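Local coordinates for adhesin (Streptococcus sanguinis SK1 = NCTC 7863, PDB 6VT2), which binds sialoglycans such as sialyl T antigen through tandem Siglec-like modules, probably to attach the bacterium to glycosylated host surfaces, at residues I8-E13 and F24-T29; T97-A102 and V113-E118; N251-L256 and G295-K300; L256-N261 and T279-T284. One frame throughout, in Å; residues are numbered along the deposited sequence.

Contact 1 (I8-E13 and F24-T29); sequences ITLPQE and FFVETT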
# COMPACT_ATOMS: atom_id res chain seq x y z
N ILE A 8 5.53 -19.77 -49.76
CA ILE A 8 4.63 -19.53 -48.65
C ILE A 8 5.36 -19.86 -47.36
O ILE A 8 5.95 -20.93 -47.24
CB ILE A 8 3.36 -20.40 -48.76
CG1 ILE A 8 2.64 -20.22 -50.07
CG2 ILE A 8 2.39 -20.10 -47.60
CD1 ILE A 8 1.60 -21.21 -50.31
N THR A 9 5.26 -18.89 -46.43
CA THR A 9 5.90 -18.99 -45.12
C THR A 9 4.79 -18.88 -44.03
O THR A 9 3.97 -18.03 -44.17
CB THR A 9 6.99 -17.96 -44.86
OG1 THR A 9 7.99 -18.24 -45.83
CG2 THR A 9 7.58 -18.10 -43.49
N LEU A 10 4.68 -19.89 -43.18
CA LEU A 10 3.57 -19.85 -42.18
C LEU A 10 3.94 -20.72 -40.98
O LEU A 10 4.80 -21.54 -41.14
CB LEU A 10 2.27 -20.31 -42.84
CG LEU A 10 2.09 -21.81 -42.98
CD1 LEU A 10 0.65 -22.09 -43.38
CD2 LEU A 10 3.05 -22.38 -43.99
N PRO A 11 3.34 -20.49 -39.81
CA PRO A 11 3.67 -21.28 -38.65
C PRO A 11 3.17 -22.71 -38.83
O PRO A 11 2.17 -22.86 -39.37
CB PRO A 11 2.90 -20.68 -37.48
CG PRO A 11 1.92 -19.75 -38.10
CD PRO A 11 2.47 -19.37 -39.46
N GLN A 12 3.91 -23.68 -38.31
CA GLN A 12 3.49 -25.09 -38.48
C GLN A 12 2.42 -25.40 -37.44
O GLN A 12 1.66 -26.30 -37.64
CB GLN A 12 4.55 -26.18 -38.31
CG GLN A 12 6.02 -25.86 -38.36
CD GLN A 12 6.80 -27.00 -37.71
OE1 GLN A 12 6.88 -28.07 -38.28
NE2 GLN A 12 7.29 -26.82 -36.48
N GLU A 13 2.50 -24.73 -36.31
CA GLU A 13 1.51 -25.01 -35.27
C GLU A 13 1.03 -23.68 -34.70
O GLU A 13 1.83 -22.85 -34.45
CB GLU A 13 2.12 -25.84 -34.14
CG GLU A 13 1.16 -26.14 -33.04
CD GLU A 13 1.88 -26.80 -31.92
OE1 GLU A 13 2.63 -26.11 -31.27
OE2 GLU A 13 1.70 -27.99 -31.73
N PHE A 24 -3.00 -15.38 -36.93
CA PHE A 24 -1.60 -15.59 -37.33
C PHE A 24 -1.50 -15.14 -38.77
O PHE A 24 -2.45 -14.91 -39.31
CB PHE A 24 -1.12 -17.02 -37.11
CG PHE A 24 -1.79 -18.08 -37.94
CD1 PHE A 24 -2.98 -18.65 -37.52
CD2 PHE A 24 -1.20 -18.54 -39.10
CE1 PHE A 24 -3.55 -19.67 -38.25
CE2 PHE A 24 -1.79 -19.55 -39.84
CZ PHE A 24 -2.96 -20.11 -39.40
N PHE A 25 -0.29 -14.97 -39.29
CA PHE A 25 -0.11 -14.45 -40.64
C PHE A 25 0.63 -15.45 -41.50
O PHE A 25 1.46 -16.16 -40.98
CB PHE A 25 0.57 -13.08 -40.56
CG PHE A 25 -0.37 -12.03 -40.04
CD1 PHE A 25 -1.24 -11.38 -40.90
CD2 PHE A 25 -0.43 -11.75 -38.69
CE1 PHE A 25 -2.12 -10.44 -40.41
CE2 PHE A 25 -1.32 -10.81 -38.21
CZ PHE A 25 -2.16 -10.16 -39.07
N VAL A 26 0.26 -15.49 -42.75
CA VAL A 26 0.94 -16.33 -43.74
C VAL A 26 1.62 -15.31 -44.65
O VAL A 26 1.09 -14.34 -44.85
CB VAL A 26 -0.06 -17.21 -44.50
CG1 VAL A 26 0.61 -17.85 -45.70
CG2 VAL A 26 -0.75 -18.23 -43.60
N GLU A 27 2.85 -15.52 -45.05
CA GLU A 27 3.57 -14.58 -45.92
C GLU A 27 3.87 -15.30 -47.22
O GLU A 27 4.26 -16.42 -47.15
CB GLU A 27 4.83 -14.05 -45.25
CG GLU A 27 4.55 -13.00 -44.19
CD GLU A 27 5.78 -12.17 -43.85
OE1 GLU A 27 6.88 -12.66 -44.03
OE2 GLU A 27 5.62 -11.03 -43.43
N THR A 28 3.60 -14.63 -48.35
CA THR A 28 3.76 -15.25 -49.66
C THR A 28 4.62 -14.36 -50.54
O THR A 28 4.39 -13.27 -50.53
CB THR A 28 2.42 -15.60 -50.32
OG1 THR A 28 1.70 -16.44 -49.42
CG2 THR A 28 2.56 -16.32 -51.64
N THR A 29 5.65 -14.92 -51.16
CA THR A 29 6.38 -14.03 -52.19
C THR A 29 6.44 -14.77 -53.51
O THR A 29 6.22 -15.89 -53.57
CB THR A 29 7.80 -13.76 -51.70
OG1 THR A 29 8.42 -15.03 -51.59
CG2 THR A 29 7.88 -13.13 -50.33
O HOH W 1 7.19 -16.26 -48.06
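The carbonyl oxygen of Glu27 is gripped from the strand beside it: Thr9 N donates to Glu27 O at 2.8 Å, arriving almost head-on to the carbonyl. A water adds a second, weak bond to the same oxygen. The return bond, Glu27 N to Thr9 O at 2.9 Å, is close to straight and completes an antiparallel hydrogen-bonded pair, a compact example of how a short edge strand is pinned. Ile8 and Thr28 form the adjoining non-hydrogen-bonded pair. On their face of the sheet the packing is tight, with Ile8 CG2 only 3.4 Å from Val26 CG1; having CG2 opposite the backbone N (CG1 at chi1 -55°) places that methyl against the valine. Leu10 runs alongside Val26, pointing the same way, its CB 3.7 Å from Val26 CG2. Where regular pairing has ended, Pro11 CG meets Phe24 CD2 at 3.5 Å, ring against ring at a slant. Thr9 and Glu27 occupy the other face, where the Glu27 carboxylate makes a salt bridge to Arg77. Strand 7-9 is the outermost member of its sheet, strand 21-29 pairs on its other side with strand 76-83, and Ile8, Leu10 and Val26 pack against strand 95-104 of the facing sheet.

Contact 2 (T97-A102 and V113-E118); sequences TKYVRA and VDKQSE. With SIA (N-acetyl-alpha-neuraminic acid), chain D; GAL (beta-D-galactopyranose), chain B; A2G (2-acetamido-2-deoxy-alpha-D-galactopyranose), chain C.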
# COMPACT_ATOMS: atom_id res chain seq x y z
N THR A 97 -5.60 -29.68 -39.25
CA THR A 97 -4.47 -29.53 -40.17
C THR A 97 -5.09 -28.96 -41.43
O THR A 97 -5.88 -29.60 -41.99
CB THR A 97 -3.80 -30.85 -40.50
OG1 THR A 97 -3.53 -31.43 -39.24
CG2 THR A 97 -2.57 -30.65 -41.33
N LYS A 98 -4.73 -27.74 -41.78
CA LYS A 98 -5.31 -27.12 -42.97
C LYS A 98 -4.18 -26.62 -43.87
O LYS A 98 -3.15 -26.32 -43.43
CB LYS A 98 -6.25 -26.00 -42.56
CG LYS A 98 -7.35 -26.41 -41.61
CD LYS A 98 -8.30 -27.35 -42.31
CE LYS A 98 -9.06 -28.09 -41.25
NZ LYS A 98 -10.16 -28.88 -41.77
N TYR A 99 -4.52 -26.53 -45.13
CA TYR A 99 -3.51 -26.36 -46.18
C TYR A 99 -3.63 -24.98 -46.80
O TYR A 99 -4.73 -24.46 -46.99
CB TYR A 99 -3.70 -27.43 -47.23
CG TYR A 99 -3.35 -28.77 -46.68
CD1 TYR A 99 -4.20 -29.47 -45.87
CD2 TYR A 99 -2.09 -29.29 -46.90
CE1 TYR A 99 -3.79 -30.66 -45.26
CE2 TYR A 99 -1.68 -30.52 -46.38
CZ TYR A 99 -2.53 -31.16 -45.50
OH TYR A 99 -2.06 -32.31 -44.96
N VAL A 100 -2.47 -24.39 -47.08
CA VAL A 100 -2.40 -23.05 -47.64
C VAL A 100 -1.76 -23.15 -49.01
O VAL A 100 -0.68 -23.72 -49.16
CB VAL A 100 -1.64 -22.09 -46.71
CG1 VAL A 100 -1.65 -20.73 -47.32
CG2 VAL A 100 -2.26 -22.04 -45.32
N ARG A 101 -2.43 -22.55 -50.00
CA ARG A 101 -1.90 -22.56 -51.35
C ARG A 101 -1.89 -21.14 -51.89
O ARG A 101 -2.62 -20.35 -51.48
CB ARG A 101 -2.75 -23.41 -52.29
CG ARG A 101 -2.95 -24.84 -51.79
CD ARG A 101 -3.79 -25.54 -52.82
NE ARG A 101 -3.02 -25.98 -53.96
CZ ARG A 101 -3.54 -26.63 -54.98
NH1 ARG A 101 -4.83 -26.89 -55.01
NH2 ARG A 101 -2.80 -27.04 -55.98
N ALA A 102 -0.98 -20.91 -52.81
CA ALA A 102 -0.95 -19.60 -53.42
C ALA A 102 -0.68 -19.77 -54.91
O ALA A 102 -0.03 -20.72 -55.33
CB ALA A 102 0.12 -18.71 -52.80
N VAL A 113 -0.26 -31.46 -51.29
CA VAL A 113 0.22 -32.83 -51.02
C VAL A 113 -0.11 -33.12 -49.55
O VAL A 113 0.43 -32.50 -48.71
CB VAL A 113 1.72 -32.97 -51.30
CG1 VAL A 113 2.13 -34.42 -51.12
CG2 VAL A 113 2.14 -32.45 -52.67
N ASP A 114 -0.95 -34.10 -49.29
CA ASP A 114 -1.37 -34.50 -47.95
C ASP A 114 -0.16 -34.71 -47.05
O ASP A 114 0.75 -35.37 -47.43
CB ASP A 114 -2.09 -35.84 -48.02
CG ASP A 114 -2.58 -36.29 -46.66
OD1 ASP A 114 -3.28 -35.54 -46.09
OD2 ASP A 114 -2.19 -37.36 -46.22
N LYS A 115 -0.09 -33.96 -45.95
CA LYS A 115 0.90 -34.03 -44.87
C LYS A 115 2.27 -33.60 -45.34
O LYS A 115 3.18 -33.87 -44.65
CB LYS A 115 0.92 -35.41 -44.21
CG LYS A 115 -0.40 -35.76 -43.54
CD LYS A 115 -0.27 -37.07 -42.83
CE LYS A 115 -1.52 -37.58 -42.19
NZ LYS A 115 -1.40 -39.05 -42.05
N GLN A 116 2.37 -32.92 -46.47
CA GLN A 116 3.68 -32.51 -46.97
C GLN A 116 3.74 -31.10 -47.48
O GLN A 116 4.78 -30.46 -47.37
CB GLN A 116 4.17 -33.43 -48.10
CG GLN A 116 4.35 -34.87 -47.65
CD GLN A 116 5.19 -35.63 -48.61
OE1 GLN A 116 6.42 -35.38 -48.72
NE2 GLN A 116 4.57 -36.56 -49.34
N SER A 117 2.70 -30.58 -48.06
CA SER A 117 2.74 -29.23 -48.59
C SER A 117 2.42 -28.23 -47.49
O SER A 117 2.28 -28.58 -46.32
CB SER A 117 1.84 -29.12 -49.82
OG SER A 117 0.49 -29.37 -49.47
N GLU A 118 2.36 -26.97 -47.86
CA GLU A 118 2.27 -25.91 -46.88
C GLU A 118 0.98 -26.04 -46.10
O GLU A 118 -0.11 -26.13 -46.66
CB GLU A 118 2.34 -24.57 -47.57
CG GLU A 118 3.65 -24.28 -48.34
CD GLU A 118 3.73 -24.76 -49.78
OE1 GLU A 118 2.86 -25.53 -50.27
OE2 GLU A 118 4.70 -24.34 -50.46
C1 SIA D . -6.74 -32.95 -38.69
C2 SIA D . -7.68 -34.23 -38.58
C3 SIA D . -7.68 -34.90 -37.20
C4 SIA D . -8.30 -34.04 -36.10
C5 SIA D . -9.70 -33.56 -36.52
C6 SIA D . -9.63 -32.92 -37.93
C7 SIA D . -11.01 -32.56 -38.54
C8 SIA D . -10.85 -32.16 -40.03
C9 SIA D . -12.11 -31.47 -40.54
C10 SIA D . -11.35 -32.78 -34.86
C11 SIA D . -11.75 -31.63 -33.93
N5 SIA D . -10.22 -32.57 -35.58
O1A SIA D . -5.68 -32.97 -38.04
O1B SIA D . -7.19 -32.07 -39.49
O4 SIA D . -8.42 -34.78 -34.86
O6 SIA D . -9.06 -33.83 -38.86
O7 SIA D . -11.94 -33.61 -38.35
O8 SIA D . -9.70 -31.33 -40.18
O9 SIA D . -12.15 -30.15 -39.98
O10 SIA D . -12.02 -33.81 -34.93
C1 GAL B . -7.34 -35.95 -43.10
C2 GAL B . -7.65 -36.16 -41.60
C3 GAL B . -7.13 -35.00 -40.76
C4 GAL B . -5.65 -34.73 -41.08
C5 GAL B . -5.51 -34.51 -42.58
C6 GAL B . -4.06 -34.25 -43.05
O2 GAL B . -9.04 -36.23 -41.36
O3 GAL B . -7.25 -35.28 -39.37
O4 GAL B . -4.85 -35.82 -40.67
O5 GAL B . -5.97 -35.66 -43.29
O6 GAL B . -4.02 -33.91 -44.43
O5 A2G C . -7.65 -38.65 -47.60
C1 A2G C . -8.90 -38.18 -47.11
O1 A2G C . -9.15 -36.89 -47.67
C2 A2G C . -8.82 -38.09 -45.59
N2 A2G C . -10.05 -37.47 -45.13
C3 A2G C . -7.72 -37.13 -45.17
O3 A2G C . -7.61 -37.14 -43.74
C4 A2G C . -6.41 -37.55 -45.83
O4 A2G C . -5.98 -38.79 -45.26
C5 A2G C . -6.60 -37.72 -47.34
C6 A2G C . -5.34 -38.20 -48.06
O6 A2G C . -5.51 -37.97 -49.46
C7 A2G C . -10.95 -38.16 -44.43
O7 A2G C . -10.77 -39.33 -44.14
C8 A2G C . -12.18 -37.41 -44.01
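Tyr99 points its phenol across to the loop 113-118, and three polar atoms, Lys115 N, Ser117 OG and galactose O6, lie at the edge of its ring, near the plane. Lys115 N donates to Tyr99 OH at 2.8 Å, while Tyr99 OH donates to galactose O6 at 2.6 Å, so the hydroxyl accepts from the loop backbone and donates to the sugar. Asp114 reaches the same O6 from another direction: with CG opposite its backbone N (chi1 -178°), the carboxylate comes back toward the galactose, and Asp114 OD1 lies 2.4 Å from O6, too short for its detail to be relied on. Ser117 OG sits 3.6 Å from Tyr99 CD2, held within the loop by Val113 N, whose N-H points almost straight at it. Val113 O also accepts from Gln116 N and Ser117 N, which tightens the turn. Further along, Val100 N donates to Glu118 O at 3.0 Å, approaching from above the carbonyl plane. The neighbouring strand residues add to the grip on the glycan: Thr97 N and OG1 each bind one oxygen of the sialic acid carboxylate, and Lys98 NZ reaches O8 and O9 as well as Asn42; Asp53, Gly93 and Arg95 also hold this sugar. Strand 95-104 lies between strands 35-41 and 119-125 in a mixed sheet; the loop leads into the latter, and Val100 packs against Ile8 of strand 7-9 and Leu10 just beyond it.

Contact 3 (N251-L256 and G295-K300); sequences NTLLGL and GKYTFK. With SIA (N-acetyl-alpha-neuraminic acid), chain E.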
# COMPACT_ATOMS: atom_id res chain seq x y z
N ASN A 251 -10.80 7.11 32.10
CA ASN A 251 -11.86 8.05 32.34
C ASN A 251 -11.34 9.27 33.08
O ASN A 251 -11.84 10.35 32.84
CB ASN A 251 -13.00 7.35 33.06
CG ASN A 251 -13.81 6.46 32.10
OD1 ASN A 251 -14.40 6.94 31.15
ND2 ASN A 251 -13.82 5.17 32.36
N THR A 252 -10.32 9.12 33.92
CA THR A 252 -9.68 10.28 34.54
C THR A 252 -9.10 11.17 33.47
O THR A 252 -9.29 12.39 33.50
CB THR A 252 -8.60 9.84 35.50
OG1 THR A 252 -9.20 9.11 36.59
CG2 THR A 252 -7.85 11.03 36.09
N LEU A 253 -8.40 10.60 32.51
CA LEU A 253 -7.85 11.48 31.48
C LEU A 253 -8.94 12.12 30.66
O LEU A 253 -8.86 13.31 30.32
CB LEU A 253 -6.90 10.72 30.57
CG LEU A 253 -5.95 11.58 29.77
CD1 LEU A 253 -4.89 12.08 30.71
CD2 LEU A 253 -5.34 10.86 28.59
N LEU A 254 -10.00 11.37 30.32
CA LEU A 254 -11.12 12.01 29.65
C LEU A 254 -11.64 13.19 30.46
O LEU A 254 -12.04 14.21 29.90
CB LEU A 254 -12.26 11.03 29.38
CG LEU A 254 -11.94 9.97 28.37
CD1 LEU A 254 -13.17 9.07 28.20
CD2 LEU A 254 -11.53 10.52 27.06
N GLY A 255 -11.68 13.05 31.75
CA GLY A 255 -12.21 14.07 32.63
C GLY A 255 -11.43 15.35 32.60
O GLY A 255 -11.96 16.42 32.89
N LEU A 256 -10.16 15.25 32.27
CA LEU A 256 -9.34 16.42 32.11
C LEU A 256 -9.53 17.09 30.77
O LEU A 256 -8.90 18.12 30.53
CB LEU A 256 -7.86 16.05 32.21
CG LEU A 256 -7.37 15.50 33.53
CD1 LEU A 256 -5.85 15.19 33.44
CD2 LEU A 256 -7.66 16.49 34.61
N GLY A 295 2.88 12.44 39.71
CA GLY A 295 2.39 13.21 38.58
C GLY A 295 2.47 12.42 37.30
O GLY A 295 3.36 12.60 36.49
N LYS A 296 1.56 11.47 37.17
CA LYS A 296 1.57 10.52 36.08
C LYS A 296 0.25 9.78 36.04
O LYS A 296 -0.53 9.78 37.00
CB LYS A 296 2.69 9.50 36.19
CG LYS A 296 2.55 8.68 37.44
CD LYS A 296 3.47 7.46 37.52
CE LYS A 296 3.43 6.95 38.96
NZ LYS A 296 4.17 5.71 39.20
N TYR A 297 -0.01 9.23 34.88
CA TYR A 297 -1.10 8.30 34.70
C TYR A 297 -0.53 7.09 33.99
O TYR A 297 0.16 7.21 32.97
CB TYR A 297 -2.22 8.88 33.86
CG TYR A 297 -2.96 10.01 34.46
CD1 TYR A 297 -3.64 9.86 35.66
CD2 TYR A 297 -2.97 11.25 33.87
CE1 TYR A 297 -4.34 10.87 36.22
CE2 TYR A 297 -3.68 12.29 34.45
CZ TYR A 297 -4.36 12.10 35.61
OH TYR A 297 -5.04 13.10 36.23
N THR A 298 -0.82 5.93 34.55
CA THR A 298 -0.37 4.64 34.01
C THR A 298 -1.56 3.94 33.39
O THR A 298 -2.52 3.61 34.10
CB THR A 298 0.24 3.80 35.11
OG1 THR A 298 1.28 4.57 35.76
CG2 THR A 298 0.87 2.51 34.46
N PHE A 299 -1.56 3.86 32.08
CA PHE A 299 -2.64 3.31 31.29
C PHE A 299 -2.35 1.86 30.96
O PHE A 299 -1.20 1.43 30.90
CB PHE A 299 -2.81 4.08 29.98
CG PHE A 299 -3.14 5.52 30.17
CD1 PHE A 299 -2.13 6.46 30.29
CD2 PHE A 299 -4.43 5.94 30.21
CE1 PHE A 299 -2.41 7.77 30.49
CE2 PHE A 299 -4.72 7.28 30.34
CZ PHE A 299 -3.71 8.20 30.51
N LYS A 300 -3.42 1.16 30.62
CA LYS A 300 -3.33 -0.19 30.10
C LYS A 300 -4.17 -0.20 28.84
O LYS A 300 -5.34 0.20 28.85
CB LYS A 300 -3.85 -1.21 31.14
CG LYS A 300 -2.99 -1.22 32.43
CD LYS A 300 -3.09 -2.52 33.19
CE LYS A 300 -4.47 -2.75 33.80
NZ LYS A 300 -4.70 -4.19 34.16
C1 SIA E . -0.97 5.69 38.12
C2 SIA E . -1.59 5.80 39.58
C3 SIA E . -0.76 6.65 40.56
C4 SIA E . -0.69 8.11 40.12
C5 SIA E . -2.10 8.70 39.94
C6 SIA E . -2.96 7.77 39.05
C7 SIA E . -4.46 8.13 39.05
C8 SIA E . -5.27 6.98 38.40
C9 SIA E . -6.71 7.38 38.13
C10 SIA E . -2.43 11.16 39.91
C11 SIA E . -2.23 12.45 39.11
N5 SIA E . -2.00 10.01 39.32
O1A SIA E . -1.84 5.70 37.20
O1B SIA E . 0.27 5.58 38.02
O4 SIA E . -0.01 8.94 41.09
O6 SIA E . -2.92 6.41 39.51
O7 SIA E . -4.89 8.42 40.37
O8 SIA E . -4.63 6.52 37.21
O9 SIA E . -7.48 6.22 37.82
O10 SIA E . -2.94 11.16 41.02
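Helix 251-255 runs at 130° to strand 296-300, with the two axes 10.3 Å apart at their closest. This is a helix laid on a sheet of the Siglec-like module, a worked case of apolar packing that backs a glycan site, since no hydrogen bond crosses between the segments. Tyr297 is the centre of it. Its side chain leaves the strand toward the helix, and the ring is met by Thr252 CG2, Leu253 CD1 and Leu256 CD1, none squarely over a face or at an edge; Thr252 crosses it at about a right angle. Leu253 spans two aromatic residues with its two branches, CD1 lying 3.8 Å from Tyr297 CD2 and CD2 lying 3.7 Å from Phe299 CZ. Its CG lies opposite the backbone N (chi1 -162°), which sets one methyl against each ring. Leu256, just past the helix, meets Tyr297 head-on, the two side chains coming from opposite directions, its CD1 3.8 Å from Tyr297 CE2. Phe320 meets the Tyr297 ring edge-to-face, and Phe316 stacks with Phe299, so both rings are also held from strand 314-321. The strand residues flanking Tyr297 bind the sialic acid. Lys296 O accepts from N5 of the acetamido group, while Thr298 N and OG1 take separate oxygens of the carboxylate, with OG1 2.7 Å from O1B. Sialic acid O8 and C7 lie at the edge of the Tyr297 ring. Thr252 has a divided role: its OG1 is hydrogen-bonded to the backbone Ser248 O, one turn back in its own helix, and lies near sialic acid C9, whereas its methyl CG2 rests 3.5 Å from Tyr297 OH.

Contact 4 (L256-N261 and T279-T284); sequences LGFTFN and TTIRGT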
# COMPACT_ATOMS: atom_id res chain seq x y z
N LEU A 256 -10.16 15.25 32.27
CA LEU A 256 -9.34 16.42 32.11
C LEU A 256 -9.53 17.09 30.77
O LEU A 256 -8.90 18.12 30.53
CB LEU A 256 -7.86 16.05 32.21
CG LEU A 256 -7.37 15.50 33.53
CD1 LEU A 256 -5.85 15.19 33.44
CD2 LEU A 256 -7.66 16.49 34.61
N GLY A 257 -10.33 16.52 29.89
CA GLY A 257 -10.58 17.09 28.59
C GLY A 257 -9.74 16.53 27.48
O GLY A 257 -9.69 17.14 26.42
N PHE A 258 -9.12 15.36 27.66
CA PHE A 258 -8.37 14.75 26.59
C PHE A 258 -9.27 14.06 25.61
O PHE A 258 -10.38 13.64 25.94
CB PHE A 258 -7.41 13.71 27.16
CG PHE A 258 -6.19 14.29 27.76
CD1 PHE A 258 -6.24 15.11 28.88
CD2 PHE A 258 -4.98 14.01 27.19
CE1 PHE A 258 -5.04 15.62 29.41
CE2 PHE A 258 -3.81 14.53 27.73
CZ PHE A 258 -3.84 15.38 28.83
N THR A 259 -8.75 13.88 24.40
CA THR A 259 -9.41 13.09 23.38
C THR A 259 -8.51 11.97 22.93
O THR A 259 -7.29 12.07 23.01
CB THR A 259 -9.82 13.91 22.16
OG1 THR A 259 -8.65 14.44 21.51
CG2 THR A 259 -10.75 15.03 22.56
N PHE A 260 -9.15 10.90 22.47
CA PHE A 260 -8.51 9.70 21.95
C PHE A 260 -9.08 9.50 20.56
O PHE A 260 -10.23 9.40 20.41
CB PHE A 260 -8.85 8.45 22.75
CG PHE A 260 -8.16 8.36 24.08
CD1 PHE A 260 -8.48 9.22 25.09
CD2 PHE A 260 -7.25 7.36 24.33
CE1 PHE A 260 -7.84 9.14 26.31
CE2 PHE A 260 -6.62 7.30 25.54
CZ PHE A 260 -6.90 8.20 26.52
N ASN A 261 -8.25 9.58 19.58
CA ASN A 261 -8.76 9.38 18.20
C ASN A 261 -7.90 8.33 17.40
O ASN A 261 -6.61 8.28 17.35
CB ASN A 261 -8.77 10.70 17.44
CG ASN A 261 -9.43 10.55 16.08
OD1 ASN A 261 -8.77 10.68 15.08
ND2 ASN A 261 -10.73 10.27 16.04
N THR A 279 -3.25 5.68 17.32
CA THR A 279 -4.20 6.32 18.24
C THR A 279 -3.49 7.60 18.71
O THR A 279 -2.34 7.54 19.14
CB THR A 279 -4.53 5.46 19.44
OG1 THR A 279 -5.18 4.22 19.04
CG2 THR A 279 -5.45 6.22 20.38
N THR A 280 -4.15 8.74 18.57
CA THR A 280 -3.62 10.01 19.05
C THR A 280 -4.39 10.42 20.28
O THR A 280 -5.62 10.40 20.28
CB THR A 280 -3.72 11.07 18.00
OG1 THR A 280 -2.90 10.68 16.88
CG2 THR A 280 -3.16 12.39 18.48
N ILE A 281 -3.66 10.69 21.33
CA ILE A 281 -4.17 11.20 22.58
C ILE A 281 -3.79 12.65 22.63
O ILE A 281 -2.61 12.97 22.55
CB ILE A 281 -3.59 10.43 23.77
CG1 ILE A 281 -3.88 8.92 23.68
CG2 ILE A 281 -4.14 10.99 25.03
CD1 ILE A 281 -3.27 8.10 24.76
N ARG A 282 -4.76 13.53 22.80
CA ARG A 282 -4.53 14.97 22.81
C ARG A 282 -5.15 15.57 24.06
O ARG A 282 -6.31 15.33 24.37
CB ARG A 282 -5.14 15.53 21.57
CG ARG A 282 -5.07 17.08 21.49
CD ARG A 282 -5.74 17.59 20.23
NE ARG A 282 -5.66 19.04 20.29
CZ ARG A 282 -6.06 19.85 19.32
NH1 ARG A 282 -5.91 21.18 19.50
NH2 ARG A 282 -6.62 19.34 18.19
N GLY A 283 -4.40 16.44 24.70
CA GLY A 283 -4.99 17.18 25.78
C GLY A 283 -3.95 17.98 26.53
O GLY A 283 -2.77 17.95 26.21
N THR A 284 -4.41 18.60 27.62
CA THR A 284 -3.58 19.42 28.48
C THR A 284 -3.69 18.93 29.91
O THR A 284 -4.79 18.88 30.45
CB THR A 284 -4.01 20.88 28.39
OG1 THR A 284 -3.91 21.33 27.04
CG2 THR A 284 -3.07 21.79 29.24
O HOH W 2 -7.26 18.53 27.82
O HOH W 3 -6.80 20.77 30.65
O HOH W 4 -6.96 12.84 19.93
O HOH W 5 -4.24 8.94 15.17
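Thr259 and Arg282 exchange two backbone hydrogen bonds, Thr259 N to Arg282 O at 2.8 Å and Arg282 N to Thr259 O at 2.9 Å. Asn261 and Thr280 repeat the pattern, each N donating to the other's O, so alternate residues of the antiparallel pair satisfy each other. Between them Phe260 and Ile281 form the non-hydrogen-bonded pair and lie side by side, with Ile281 CG1 over one face of the Phe260 ring. Waters serve the carbonyls further: one donates to Thr280 O and also binds Thr259 OG1, while another donates to Asn261 O and joins Thr280 OG1. Past the regular pairing, where Gly257 ends the preceding helix in a Schellman motif, water takes over. A single molecule donates to Leu256 O and accepts from Thr284 N at 2.9 Å, and a further one donates to Thr284 O and, weakly, to Leu256 O. Phe258 covers the backbone here, Gly283 CA standing 3.5 Å from its ring centroid, nearly on the ring normal, in a CH-pi contact that glycine's lack of a side chain permits. The Arg282 guanidinium is engaged by Glu221, and Thr279 OG1 by Thr262 OG1. The chemistry thus divides by face, apolar rings and Ile281 toward helix 244-255, hydroxyls and water on the other, with water linking Leu256 to Thr284 beyond the last direct bond; backbone bonds set the edge strand's register and side chains on the helix side anchor it.

How the contacts relate
Contacts 1 and 2 lie in the first Siglec-like module and contacts 3 and 4 in the second, 75 Å or more apart between centres. Contact 3 is buried, the other three partly buried. Contacts 1 and 4 are alike in kind, each pairing an outermost strand with its neighbour, at opposite edges of equivalent sheets; both have a buried face and a wetter one. Contacts 2 and 3 both include the glycan-binding strand, but a polar loop meets it in the first module and the apolar side of a helix in the second. Thr28 CG2 touches Ala102 CB between contacts 1 and 2, while Leu253 packs on Phe258, Phe260 and Ile281, and Leu256 belongs to contacts 3 and 4 alike.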